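Local structure of SWD1-like protein (Myceliophthora thermophila, 6E29) at residues Arg103-Arg108 with Glu143-Leu148; His122-Ala127 with Val136-Pro141; Ala172-Thr177 with Thr192-Leu197; Thr220-Glu225 with Val277-Thr282; Thr241-Asn246 with Gln258-His263. The protein probably acts, through this WD-repeat beta-propeller domain, as the Swd1 (Cps50) subunit of the COMPASS histone H3 methyltransferase complex. All blocks are in the same frame, centred on the assembly; numbering follows the deposited sequence.

Contact 1: Arg103-Arg108 with Glu143-Leu148; sequences REVRFR and EVRYVL
The backbones of Val-105, in strand 100-106, and Glu-143, just ahead of strand 144-147, lie 7.2 Å apart between CA atoms, and the side chain of Arg-145 spans the gap to the carbonyl of Arg-106. Its guanidinium arrives end-on: NH1 and NH2 donate to Arg-106 O, at 2.8 and 2.7 Å, with the oxygen at the edge of the group and both nitrogens on the same face of the carbonyl plane. NE and NH2 turn side-on to Glu-143 OE2, forming a salt bridge (NH2 to OE2 2.7 Å) that fixes the rotation of the group. With chi1 at -177°, opposite its own N, Val-105 CG1 is set over the centre of the guanidinium, 3.8 Å from Arg-145 CZ. A methionine in place of Arg-145 would probably leave Arg-106 O without two donors and Glu-143 without its countercharge. The Phe-107 ring offers at most a weak cation-pi attraction. The arrangement joins the outermost strands of two successive blades, as expected in a WD40 beta-propeller.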
# COMPACT_ATOMS: atom_id res chain seq x y z
N ARG B 103 3.13 -1.80 20.48
CA ARG B 103 4.46 -1.33 20.08
C ARG B 103 4.33 0.02 19.39
O ARG B 103 3.30 0.33 18.79
CB ARG B 103 5.18 -2.27 19.10
CG ARG B 103 5.46 -3.68 19.61
CD ARG B 103 6.65 -3.70 20.52
NE ARG B 103 6.91 -5.02 21.09
CZ ARG B 103 6.40 -5.45 22.25
NH1 ARG B 103 5.57 -4.67 22.95
NH2 ARG B 103 6.70 -6.66 22.72
N GLU B 104 5.40 0.80 19.44
CA GLU B 104 5.38 2.14 18.86
C GLU B 104 6.77 2.54 18.37
O GLU B 104 7.73 2.49 19.15
CB GLU B 104 4.89 3.13 19.91
CG GLU B 104 4.74 4.52 19.40
CD GLU B 104 4.08 5.42 20.44
OE1 GLU B 104 3.79 6.58 20.11
OE2 GLU B 104 3.86 4.96 21.59
N VAL B 105 6.88 2.99 17.12
CA VAL B 105 8.16 3.31 16.50
C VAL B 105 8.05 4.69 15.84
O VAL B 105 7.15 4.92 15.02
CB VAL B 105 8.57 2.25 15.46
CG1 VAL B 105 9.98 2.56 14.86
CG2 VAL B 105 8.51 0.84 16.08
N ARG B 106 8.95 5.60 16.23
CA ARG B 106 8.98 6.96 15.69
C ARG B 106 10.16 7.15 14.74
O ARG B 106 11.31 6.85 15.09
CB ARG B 106 9.04 7.99 16.83
CG ARG B 106 7.95 7.71 17.87
CD ARG B 106 8.01 8.71 19.03
NE ARG B 106 8.25 8.03 20.31
CZ ARG B 106 7.30 7.39 20.99
NH1 ARG B 106 6.08 7.37 20.52
NH2 ARG B 106 7.58 6.79 22.15
N PHE B 107 9.89 7.68 13.56
CA PHE B 107 10.92 7.90 12.55
C PHE B 107 11.26 9.39 12.51
O PHE B 107 10.82 10.17 13.35
CB PHE B 107 10.47 7.38 11.19
CG PHE B 107 10.28 5.88 11.15
CD1 PHE B 107 9.03 5.32 11.36
CD2 PHE B 107 11.37 5.04 10.94
CE1 PHE B 107 8.85 3.94 11.36
CE2 PHE B 107 11.21 3.65 10.93
CZ PHE B 107 9.92 3.10 11.14
N ARG B 108 12.03 9.81 11.51
CA ARG B 108 12.42 11.21 11.38
C ARG B 108 11.74 11.89 10.18
O ARG B 108 12.21 12.93 9.72
CB ARG B 108 13.94 11.34 11.28
CG ARG B 108 14.73 10.26 12.03
CD ARG B 108 16.25 10.37 11.72
NE ARG B 108 16.50 10.41 10.27
CZ ARG B 108 17.20 9.50 9.57
NH1 ARG B 108 17.75 8.46 10.19
NH2 ARG B 108 17.36 9.63 8.26
N GLU B 143 12.62 -1.17 19.61
CA GLU B 143 12.76 -1.86 18.34
C GLU B 143 14.24 -2.00 17.94
O GLU B 143 15.15 -1.38 18.50
CB GLU B 143 12.02 -1.09 17.27
CG GLU B 143 12.67 0.24 16.88
CD GLU B 143 12.40 1.38 17.85
OE1 GLU B 143 11.77 1.17 18.92
OE2 GLU B 143 12.81 2.51 17.53
N VAL B 144 14.45 -2.84 16.93
CA VAL B 144 15.71 -2.87 16.20
C VAL B 144 15.39 -2.49 14.76
O VAL B 144 14.55 -3.13 14.12
CB VAL B 144 16.39 -4.25 16.28
CG1 VAL B 144 17.86 -4.13 15.73
CG2 VAL B 144 16.33 -4.80 17.68
N ARG B 145 16.05 -1.45 14.26
CA ARG B 145 15.76 -0.96 12.93
C ARG B 145 16.88 -1.40 11.98
O ARG B 145 18.04 -1.48 12.38
CB ARG B 145 15.66 0.57 12.91
CG ARG B 145 14.87 1.18 14.04
CD ARG B 145 14.60 2.67 13.82
NE ARG B 145 13.98 3.23 15.02
CZ ARG B 145 13.34 4.40 15.06
NH1 ARG B 145 13.25 5.13 13.97
NH2 ARG B 145 12.79 4.83 16.19
N TYR B 146 16.52 -1.65 10.73
CA TYR B 146 17.47 -2.03 9.69
C TYR B 146 17.23 -1.16 8.47
O TYR B 146 16.09 -1.09 8.00
CB TYR B 146 17.30 -3.48 9.30
CG TYR B 146 17.57 -4.39 10.46
CD1 TYR B 146 16.54 -4.83 11.26
CD2 TYR B 146 18.86 -4.82 10.75
CE1 TYR B 146 16.78 -5.67 12.32
CE2 TYR B 146 19.11 -5.64 11.81
CZ TYR B 146 18.05 -6.08 12.59
OH TYR B 146 18.26 -6.90 13.67
N VAL B 147 18.28 -0.50 7.96
CA VAL B 147 18.08 0.35 6.78
C VAL B 147 17.88 -0.54 5.55
O VAL B 147 18.61 -1.53 5.35
CB VAL B 147 19.28 1.30 6.56
CG1 VAL B 147 19.04 2.16 5.28
CG2 VAL B 147 19.51 2.18 7.72
N LEU B 148 16.98 -0.20 4.75
CA LEU B 148 16.83 -0.97 3.52
C LEU B 148 17.37 -0.17 2.33
O LEU B 148 17.39 1.07 2.36
CB LEU B 148 15.35 -1.31 3.27
CG LEU B 148 14.68 -2.39 4.11
CD1 LEU B 148 13.19 -2.39 3.77
CD2 LEU B 148 15.29 -3.75 3.80

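Contact 2: His122-Ala127 with Val136-Pro141; sequences HQFAAA and VDITEP
Phe-124 and Val-136 form the tight part of this antiparallel hairpin, a hydrogen-bonded pair with Phe-124 N to Val-136 O at 3.1 Å and Val-136 N to Phe-124 O at 2.8 Å. Their side chains run side by side, and Val-136 CB sits over the Phe-124 ring, toward its rim, in a CH-pi contact 3.5 Å from CZ. The benzyl group lies between backbone N and carbonyl carbon (chi1 71°), which swings the ring across the neighbouring strand. Ile-138 comes in at about a right angle to the ring edge, its CG2 3.7 Å from Phe-124 CE2.

Toward exposed Thr-139 the strand pairing gives way to a turn. Ile-138 N still reaches His-122 O at 2.8 Å, but from above the carbonyl plane. Thr-139 curls back in an Asx turn, giving N and OG1 to Asp-137 OD1, and its OG1 touches His-122 CB at 3.6 Å. The imidazole packs along Thr-139, CD2 3.6 Å from Thr-139 CA, with Ile-138 O at its edge, while NE2 bonds to Tyr-102 OH. Strand 111-117 flanks strand 123-128, strand 144-147 borders strand 134-137, and Val-105 of the preceding blade and Phe-107 just after its last strand touch the Phe-124 side chain.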
# COMPACT_ATOMS: atom_id res chain seq x y z
N HIS B 122 5.55 -9.10 14.48
CA HIS B 122 6.68 -8.45 15.13
C HIS B 122 7.74 -7.92 14.15
O HIS B 122 8.85 -7.60 14.58
CB HIS B 122 7.36 -9.41 16.11
CG HIS B 122 6.52 -9.74 17.30
ND1 HIS B 122 6.04 -11.01 17.55
CD2 HIS B 122 6.03 -8.96 18.30
CE1 HIS B 122 5.33 -11.00 18.66
NE2 HIS B 122 5.31 -9.77 19.14
N GLN B 123 7.43 -7.84 12.85
CA GLN B 123 8.33 -7.19 11.91
C GLN B 123 7.50 -6.42 10.91
O GLN B 123 6.45 -6.89 10.48
CB GLN B 123 9.21 -8.18 11.18
CG GLN B 123 10.28 -7.51 10.37
CD GLN B 123 10.91 -8.40 9.36
OE1 GLN B 123 10.46 -8.48 8.22
NE2 GLN B 123 12.02 -9.00 9.73
N PHE B 124 7.94 -5.21 10.57
CA PHE B 124 7.29 -4.46 9.52
C PHE B 124 8.32 -3.74 8.66
O PHE B 124 9.51 -3.61 9.03
CB PHE B 124 6.24 -3.43 10.06
CG PHE B 124 6.84 -2.24 10.76
CD1 PHE B 124 7.21 -1.11 10.07
CD2 PHE B 124 6.98 -2.25 12.16
CE1 PHE B 124 7.76 -0.01 10.75
CE2 PHE B 124 7.55 -1.17 12.84
CZ PHE B 124 7.95 -0.04 12.13
N ALA B 125 7.87 -3.33 7.49
CA ALA B 125 8.64 -2.52 6.56
C ALA B 125 7.92 -1.21 6.28
O ALA B 125 6.70 -1.19 6.06
CB ALA B 125 8.91 -3.26 5.25
N ALA B 126 8.68 -0.12 6.23
CA ALA B 126 8.06 1.19 5.98
C ALA B 126 8.80 1.96 4.89
O ALA B 126 10.02 1.84 4.73
CB ALA B 126 8.00 1.99 7.27
N ALA B 127 8.06 2.75 4.13
CA ALA B 127 8.66 3.71 3.21
C ALA B 127 8.45 5.11 3.78
O ALA B 127 7.37 5.42 4.30
CB ALA B 127 8.04 3.56 1.80
N VAL B 136 11.88 -2.93 10.40
CA VAL B 136 11.97 -2.78 11.85
C VAL B 136 11.52 -4.06 12.54
O VAL B 136 10.45 -4.59 12.24
CB VAL B 136 11.14 -1.58 12.36
CG1 VAL B 136 11.27 -1.46 13.89
CG2 VAL B 136 11.60 -0.28 11.69
N ASP B 137 12.32 -4.54 13.48
CA ASP B 137 11.92 -5.65 14.34
C ASP B 137 11.30 -5.09 15.62
O ASP B 137 12.00 -4.43 16.41
CB ASP B 137 13.14 -6.53 14.63
CG ASP B 137 12.89 -7.61 15.68
OD1 ASP B 137 11.75 -7.79 16.18
OD2 ASP B 137 13.89 -8.29 16.03
N ILE B 138 10.02 -5.41 15.86
CA ILE B 138 9.37 -4.92 17.07
C ILE B 138 9.01 -6.07 18.00
O ILE B 138 8.04 -5.97 18.77
CB ILE B 138 8.15 -4.06 16.71
CG1 ILE B 138 7.17 -4.87 15.87
CG2 ILE B 138 8.61 -2.79 15.97
CD1 ILE B 138 5.96 -4.09 15.39
N THR B 139 9.77 -7.17 17.95
CA THR B 139 9.49 -8.28 18.87
C THR B 139 9.45 -7.79 20.31
O THR B 139 8.60 -8.20 21.11
CB THR B 139 10.55 -9.38 18.77
OG1 THR B 139 10.71 -9.84 17.42
CG2 THR B 139 10.21 -10.59 19.73
N GLU B 140 10.39 -6.92 20.66
CA GLU B 140 10.48 -6.39 22.00
C GLU B 140 10.10 -4.92 21.99
O GLU B 140 10.16 -4.26 20.95
CB GLU B 140 11.91 -6.53 22.53
CG GLU B 140 12.55 -7.87 22.27
CD GLU B 140 12.20 -8.89 23.31
OE1 GLU B 140 11.73 -10.00 22.94
OE2 GLU B 140 12.39 -8.59 24.51
N PRO B 141 9.72 -4.36 23.13
CA PRO B 141 9.83 -2.91 23.27
C PRO B 141 10.62 -1.68 22.85
O PRO B 141 10.22 -0.55 23.13
CB PRO B 141 9.43 -2.67 24.73
CG PRO B 141 8.58 -3.88 25.10
CD PRO B 141 9.19 -5.02 24.34

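Contact 3: Ala172-Thr177 with Thr192-Leu197; sequences AKHMTT and TTKGRL
Lys-194 lies across His-174 at about a right angle, and its chain can be traced over the ring. CB starts 3.6 Å from His-174 ND1; CG then settles over the imidazole face, toward its rim, in a CH-pi contact 3.5 Å from the centroid. A bend at chi2 (-80°) turns CD off the ring toward Lys-173, where CE meets Lys-173 CB at 3.8 Å. At the tip, NZ makes only a weak hydrogen bond to Lys-173 O, at 3.4 Å. A water near the ring plane links His-174 ND1 to Thr-192 OG1, tying the imidazole to the turn. Next door Thr-193 holds Met-175 twice: its OG1 accepts from Met-175 N at 2.9 Å and its N donates to Met-175 O at 2.8 Å. Thr-192 OG1 also takes the N-H groups of Lys-194 and Arg-196, the first making an ST turn. With Gly-195 at positive phi closing the type I turn, the geometry is consistent with a G1-bulge hairpin between the second and third strands of a propeller blade, resting on the entry to its first strand.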
# COMPACT_ATOMS: atom_id res chain seq x y z
N ALA B 172 21.24 9.08 -5.30
CA ALA B 172 20.44 9.48 -4.15
C ALA B 172 19.07 9.99 -4.55
O ALA B 172 18.19 10.11 -3.69
CB ALA B 172 21.20 10.54 -3.34
N LYS B 173 18.85 10.32 -5.82
CA LYS B 173 17.51 10.72 -6.20
C LYS B 173 16.56 9.55 -6.29
O LYS B 173 15.35 9.76 -6.41
CB LYS B 173 17.54 11.45 -7.52
CG LYS B 173 18.32 12.75 -7.42
CD LYS B 173 18.52 13.38 -8.79
CE LYS B 173 19.23 14.72 -8.66
NZ LYS B 173 19.41 15.29 -10.03
N HIS B 174 17.08 8.33 -6.23
CA HIS B 174 16.23 7.14 -6.23
C HIS B 174 15.74 6.89 -4.82
O HIS B 174 16.53 6.48 -3.96
CB HIS B 174 17.01 5.93 -6.72
CG HIS B 174 17.43 6.01 -8.14
ND1 HIS B 174 16.88 5.18 -9.11
CD2 HIS B 174 18.36 6.77 -8.77
CE1 HIS B 174 17.44 5.46 -10.28
NE2 HIS B 174 18.35 6.41 -10.10
N MET B 175 14.48 7.17 -4.54
CA MET B 175 13.99 7.03 -3.17
C MET B 175 12.78 6.12 -3.17
O MET B 175 12.00 6.11 -4.13
CB MET B 175 13.65 8.38 -2.58
CG MET B 175 14.86 9.30 -2.64
SD MET B 175 14.77 10.70 -1.60
CE MET B 175 13.22 11.42 -2.19
N THR B 176 12.64 5.32 -2.12
CA THR B 176 11.60 4.31 -2.10
C THR B 176 10.29 4.88 -1.55
O THR B 176 10.26 5.49 -0.47
CB THR B 176 12.07 3.14 -1.24
OG1 THR B 176 13.22 2.52 -1.86
CG2 THR B 176 10.97 2.12 -1.03
N THR B 177 9.19 4.63 -2.27
CA THR B 177 7.94 5.32 -2.00
C THR B 177 6.83 4.36 -1.65
O THR B 177 5.76 4.82 -1.22
CB THR B 177 7.50 6.14 -3.21
OG1 THR B 177 7.66 5.31 -4.37
CG2 THR B 177 8.34 7.42 -3.31
N THR B 192 9.92 3.06 -6.42
CA THR B 192 10.74 4.23 -6.22
C THR B 192 10.24 5.43 -7.00
O THR B 192 9.35 5.33 -7.87
CB THR B 192 12.20 3.99 -6.64
OG1 THR B 192 12.27 3.95 -8.08
CG2 THR B 192 12.76 2.68 -6.01
N THR B 193 10.86 6.56 -6.69
CA THR B 193 10.61 7.83 -7.37
C THR B 193 11.04 7.79 -8.83
O THR B 193 10.69 8.70 -9.59
CB THR B 193 11.38 8.95 -6.65
OG1 THR B 193 12.73 8.49 -6.42
CG2 THR B 193 10.75 9.26 -5.33
N LYS B 194 11.82 6.81 -9.23
CA LYS B 194 12.32 6.73 -10.59
C LYS B 194 11.59 5.64 -11.38
O LYS B 194 12.05 5.23 -12.45
CB LYS B 194 13.84 6.50 -10.58
CG LYS B 194 14.69 7.68 -10.03
CD LYS B 194 14.90 8.78 -11.07
CE LYS B 194 15.74 9.93 -10.52
NZ LYS B 194 14.91 10.79 -9.62
N GLY B 195 10.44 5.20 -10.87
CA GLY B 195 9.59 4.23 -11.55
C GLY B 195 10.16 2.83 -11.60
O GLY B 195 9.77 2.03 -12.47
N ARG B 196 11.04 2.49 -10.66
CA ARG B 196 11.61 1.15 -10.64
C ARG B 196 10.89 0.29 -9.60
O ARG B 196 10.40 0.80 -8.59
CB ARG B 196 13.11 1.14 -10.33
CG ARG B 196 13.90 2.05 -11.32
CD ARG B 196 15.38 1.83 -11.09
NE ARG B 196 15.81 0.54 -11.60
CZ ARG B 196 16.06 0.32 -12.90
NH1 ARG B 196 15.92 1.32 -13.77
NH2 ARG B 196 16.43 -0.88 -13.31
N LEU B 197 10.79 -1.00 -9.91
CA LEU B 197 10.38 -2.02 -8.94
C LEU B 197 11.63 -2.79 -8.51
O LEU B 197 12.31 -3.39 -9.35
CB LEU B 197 9.32 -2.94 -9.57
CG LEU B 197 8.46 -3.88 -8.69
CD1 LEU B 197 9.25 -5.08 -8.22
CD2 LEU B 197 7.89 -3.13 -7.50
O HOH W 1 14.88 3.44 -8.37

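Contact 4: Thr220-Glu225 with Val277-Thr282; sequences TLRLTE and VAFSAT
The Phe-279 ring carries Thr-224 on one face: the methyl CG2 stands over it, offset toward the rim, in a CH-pi contact 3.6 Å from the centroid. Arg-222 O, 3.4 Å from CE2, and Leu-223 C, 3.8 Å from CD2, approach the same ring obliquely, while Leu-231 and Thr-241, from the blade of Thr-224, also touch this side chain. Thr-224 OG1 lies between its own N and carbonyl carbon (chi1 54°), where it bonds to Glu-229, and this leaves CG2 directed at the ring. With an alanine in place of Phe-279, the Thr-224 methyl would probably lose the surface it rests on, and a gap open between the ends of the two strands.

Farther along, the methyls Thr-220 CG2 and Val-277 CG2 meet at 3.7 Å. Polar linkage is thin: a water accepts from Phe-279 N at 2.9 Å and, weakly, from Arg-222 NH1, whose stronger partner is Glu-321 in salt bridge. No direct hydrogen bond crosses. Strands 220-223 and 277-279 run almost parallel, 4° apart, with axes 7.6 Å from each other, as the innermost strands of successive propeller blades do around the central channel.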
# COMPACT_ATOMS: atom_id res chain seq x y z
N THR B 220 1.68 3.24 -5.30
CA THR B 220 1.02 2.14 -4.64
C THR B 220 1.51 0.84 -5.22
O THR B 220 1.62 0.69 -6.44
CB THR B 220 -0.52 2.19 -4.83
OG1 THR B 220 -1.04 3.25 -4.03
CG2 THR B 220 -1.18 0.85 -4.46
N LEU B 221 1.76 -0.12 -4.32
CA LEU B 221 1.94 -1.53 -4.67
C LEU B 221 0.96 -2.39 -3.85
O LEU B 221 0.81 -2.17 -2.64
CB LEU B 221 3.33 -1.99 -4.34
CG LEU B 221 4.47 -1.31 -5.08
CD1 LEU B 221 5.81 -1.79 -4.48
CD2 LEU B 221 4.35 -1.62 -6.55
N ARG B 222 0.37 -3.39 -4.50
CA ARG B 222 -0.51 -4.33 -3.80
C ARG B 222 -0.43 -5.70 -4.45
O ARG B 222 -0.37 -5.82 -5.67
CB ARG B 222 -1.98 -3.79 -3.85
CG ARG B 222 -2.96 -4.57 -3.03
CD ARG B 222 -2.60 -4.59 -1.53
NE ARG B 222 -2.54 -3.28 -0.86
CZ ARG B 222 -3.59 -2.66 -0.29
NH1 ARG B 222 -4.83 -3.19 -0.37
NH2 ARG B 222 -3.41 -1.49 0.32
N LEU B 223 -0.39 -6.74 -3.64
CA LEU B 223 -0.36 -8.10 -4.14
C LEU B 223 -1.74 -8.71 -4.03
O LEU B 223 -2.53 -8.31 -3.18
CB LEU B 223 0.63 -8.94 -3.32
CG LEU B 223 2.06 -8.73 -3.71
CD1 LEU B 223 2.97 -9.40 -2.69
CD2 LEU B 223 2.26 -9.28 -5.12
N THR B 224 -2.03 -9.69 -4.89
CA THR B 224 -3.18 -10.56 -4.69
C THR B 224 -2.94 -11.47 -3.48
O THR B 224 -1.83 -11.63 -2.99
CB THR B 224 -3.49 -11.42 -5.91
OG1 THR B 224 -2.34 -12.18 -6.33
CG2 THR B 224 -3.98 -10.56 -7.08
N GLU B 225 -4.01 -12.15 -3.05
CA GLU B 225 -3.94 -13.04 -1.90
C GLU B 225 -2.86 -14.11 -2.05
O GLU B 225 -2.04 -14.31 -1.14
CB GLU B 225 -5.32 -13.66 -1.71
CG GLU B 225 -5.41 -14.82 -0.80
CD GLU B 225 -5.49 -14.37 0.65
OE1 GLU B 225 -5.87 -15.20 1.52
OE2 GLU B 225 -5.16 -13.17 0.90
N VAL B 277 -5.61 2.58 -6.04
CA VAL B 277 -6.05 1.40 -6.77
C VAL B 277 -6.18 0.26 -5.78
O VAL B 277 -5.57 0.28 -4.71
CB VAL B 277 -5.07 0.99 -7.87
CG1 VAL B 277 -5.04 2.17 -8.94
CG2 VAL B 277 -3.64 0.72 -7.26
N ALA B 278 -6.94 -0.77 -6.19
CA ALA B 278 -7.20 -1.94 -5.35
C ALA B 278 -7.61 -3.16 -6.18
O ALA B 278 -8.34 -3.04 -7.17
CB ALA B 278 -8.27 -1.64 -4.30
N PHE B 279 -7.20 -4.34 -5.72
CA PHE B 279 -7.63 -5.62 -6.24
C PHE B 279 -8.88 -6.06 -5.51
O PHE B 279 -8.92 -6.00 -4.28
CB PHE B 279 -6.60 -6.71 -5.93
CG PHE B 279 -5.44 -6.85 -6.95
CD1 PHE B 279 -5.67 -6.94 -8.30
CD2 PHE B 279 -4.14 -7.01 -6.47
CE1 PHE B 279 -4.62 -7.12 -9.22
CE2 PHE B 279 -3.04 -7.18 -7.37
CZ PHE B 279 -3.29 -7.25 -8.76
N SER B 280 -9.79 -6.72 -6.24
CA SER B 280 -10.93 -7.35 -5.59
C SER B 280 -10.48 -8.64 -4.89
O SER B 280 -9.34 -9.09 -5.03
CB SER B 280 -12.05 -7.62 -6.60
OG SER B 280 -11.69 -8.66 -7.53
N ALA B 281 -11.42 -9.26 -4.18
CA ALA B 281 -11.12 -10.40 -3.29
C ALA B 281 -10.34 -11.50 -4.00
O ALA B 281 -9.39 -12.07 -3.42
CB ALA B 281 -12.44 -10.98 -2.75
N THR B 282 -10.80 -11.91 -5.18
CA THR B 282 -10.16 -12.98 -5.94
C THR B 282 -9.13 -12.46 -6.92
O THR B 282 -8.53 -13.25 -7.64
CB THR B 282 -11.15 -13.81 -6.73
OG1 THR B 282 -11.68 -12.99 -7.79
CG2 THR B 282 -12.32 -14.28 -5.84
O HOH W 2 -6.03 -4.24 -3.06

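Contact 5: Thr241-Asn246 with Gln258-His263; sequences TFIVPN and QLPLEH
Thr-241 faces both Glu-262 and His-263 in a classic beta bulge, at the junction of the third and outermost strands of a WD40 blade. Thr-241 O accepts from Glu-262 N at 2.7 Å and Thr-241 N donates to His-263 O at 3.0 Å. The hydroxyl works in both directions: OG1 donates to the anti lone pair of Glu-262 OE2 at 2.9 Å and accepts from His-263 N, giving this buried hydroxyl two partners. The carboxylate gets there on an extended chain, with CG anti to the backbone N (chi1 -175°).

Next to the bulge, the Phe-242 ring takes Leu-261 CD1 over one face, toward the rim, in a CH-pi contact 4.1 Å from the centroid, and has Leu-259 O near its plane at the edge. Ile-243 rests CB against Pro-260 CG, while its N donates to Pro-260 O.

Behind this shell, Arg-301 of the following blade positions the bulge, its NH2 forming a salt bridge with Glu-262 OE1 and its carbonyl accepting from His-263 NE2. On the other flank Leu-259 leans on Tyr-209 and Glu-211 of the preceding blade. Its CD1 methyl ends 3.7 Å from Pro-245 CD.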
# COMPACT_ATOMS: atom_id res chain seq x y z
N THR B 241 -0.59 -4.34 -14.00
CA THR B 241 -0.48 -5.58 -13.25
C THR B 241 0.68 -6.38 -13.82
O THR B 241 0.97 -6.34 -15.02
CB THR B 241 -1.76 -6.39 -13.31
OG1 THR B 241 -2.17 -6.56 -14.69
CG2 THR B 241 -2.87 -5.65 -12.50
N PHE B 242 1.35 -7.10 -12.94
CA PHE B 242 2.48 -7.93 -13.33
C PHE B 242 2.35 -9.31 -12.71
O PHE B 242 1.78 -9.47 -11.63
CB PHE B 242 3.82 -7.38 -12.88
CG PHE B 242 4.14 -6.04 -13.41
CD1 PHE B 242 5.03 -5.89 -14.47
CD2 PHE B 242 3.57 -4.92 -12.81
CE1 PHE B 242 5.29 -4.61 -14.96
CE2 PHE B 242 3.81 -3.68 -13.28
CZ PHE B 242 4.71 -3.52 -14.37
N ILE B 243 2.97 -10.28 -13.40
CA ILE B 243 3.05 -11.67 -12.94
C ILE B 243 4.28 -11.82 -12.06
O ILE B 243 5.39 -11.61 -12.54
CB ILE B 243 3.12 -12.63 -14.14
CG1 ILE B 243 1.99 -12.32 -15.13
CG2 ILE B 243 3.04 -14.06 -13.65
CD1 ILE B 243 0.61 -12.32 -14.48
N VAL B 244 4.10 -12.17 -10.80
CA VAL B 244 5.23 -12.12 -9.86
C VAL B 244 6.07 -13.34 -10.05
O VAL B 244 5.53 -14.45 -10.23
CB VAL B 244 4.71 -11.99 -8.42
CG1 VAL B 244 5.80 -12.29 -7.42
CG2 VAL B 244 4.11 -10.59 -8.15
N PRO B 245 7.41 -13.24 -10.06
CA PRO B 245 8.25 -14.41 -10.31
C PRO B 245 8.24 -15.38 -9.13
O PRO B 245 7.82 -15.09 -8.00
CB PRO B 245 9.65 -13.84 -10.54
CG PRO B 245 9.65 -12.58 -9.76
CD PRO B 245 8.23 -12.02 -9.93
N ASN B 246 8.71 -16.57 -9.47
CA ASN B 246 8.97 -17.67 -8.55
C ASN B 246 10.15 -17.29 -7.67
O ASN B 246 11.31 -17.44 -8.08
CB ASN B 246 9.27 -18.91 -9.40
CG ASN B 246 9.07 -20.20 -8.66
OD1 ASN B 246 8.65 -20.21 -7.49
ND2 ASN B 246 9.33 -21.33 -9.36
N GLN B 258 12.24 -12.57 -14.14
CA GLN B 258 11.46 -11.65 -14.96
C GLN B 258 10.24 -11.21 -14.20
O GLN B 258 9.76 -11.90 -13.29
CB GLN B 258 11.09 -12.28 -16.31
CG GLN B 258 12.33 -12.46 -17.21
CD GLN B 258 12.12 -13.48 -18.31
OE1 GLN B 258 10.99 -13.93 -18.55
NE2 GLN B 258 13.22 -13.89 -18.97
N LEU B 259 9.73 -10.04 -14.57
CA LEU B 259 8.53 -9.46 -13.98
C LEU B 259 7.61 -9.04 -15.13
O LEU B 259 7.50 -7.86 -15.46
CB LEU B 259 8.90 -8.30 -13.06
CG LEU B 259 7.74 -7.76 -12.24
CD1 LEU B 259 7.08 -8.86 -11.38
CD2 LEU B 259 8.23 -6.57 -11.39
N PRO B 260 6.98 -10.00 -15.78
CA PRO B 260 6.29 -9.68 -17.04
C PRO B 260 5.01 -8.88 -16.81
O PRO B 260 4.26 -9.09 -15.85
CB PRO B 260 6.04 -11.06 -17.67
CG PRO B 260 6.04 -12.00 -16.50
CD PRO B 260 6.99 -11.45 -15.49
N LEU B 261 4.82 -7.89 -17.67
CA LEU B 261 3.60 -7.09 -17.61
C LEU B 261 2.40 -7.92 -18.03
O LEU B 261 2.41 -8.60 -19.06
CB LEU B 261 3.75 -5.88 -18.52
CG LEU B 261 2.55 -4.98 -18.71
CD1 LEU B 261 2.36 -4.25 -17.42
CD2 LEU B 261 2.86 -4.02 -19.87
N GLU B 262 1.33 -7.84 -17.25
CA GLU B 262 0.08 -8.51 -17.61
C GLU B 262 -0.86 -7.57 -18.36
O GLU B 262 -1.10 -7.77 -19.55
CB GLU B 262 -0.60 -9.05 -16.35
CG GLU B 262 -1.86 -9.87 -16.73
CD GLU B 262 -2.70 -10.26 -15.53
OE1 GLU B 262 -3.02 -11.48 -15.37
OE2 GLU B 262 -3.03 -9.33 -14.78
N HIS B 263 -1.39 -6.55 -17.70
CA HIS B 263 -2.26 -5.57 -18.32
C HIS B 263 -1.83 -4.15 -17.97
O HIS B 263 -1.29 -3.90 -16.89
CB HIS B 263 -3.73 -5.72 -17.87
CG HIS B 263 -4.39 -6.97 -18.35
ND1 HIS B 263 -4.48 -7.30 -19.68
CD2 HIS B 263 -4.94 -8.00 -17.67
CE1 HIS B 263 -5.09 -8.47 -19.80
NE2 HIS B 263 -5.38 -8.91 -18.59

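Overall arrangement
The five contacts sample successive blades of a seven-bladed propeller. Contact 4, centred about 9 Å from the chain centre, is largely apolar and has no exposed touching residue; the others, 15 to 18 Å out, each include exposed ones. Contacts 1 and 4 both join adjacent blades: an arginine bound to a backbone carbonyl, steadied by a salt bridge in its own blade, does so at the outer strands, a ring with methyls at the inner ones. Contacts 2, 3 and 5 lie within single blades and rely on backbone hydrogen bonds, with turns in contacts 2 and 3 and a bulge in contact 5. Leu-197 links contact 3 to contact 4 through Leu-221 and to contact 5 through Leu-259.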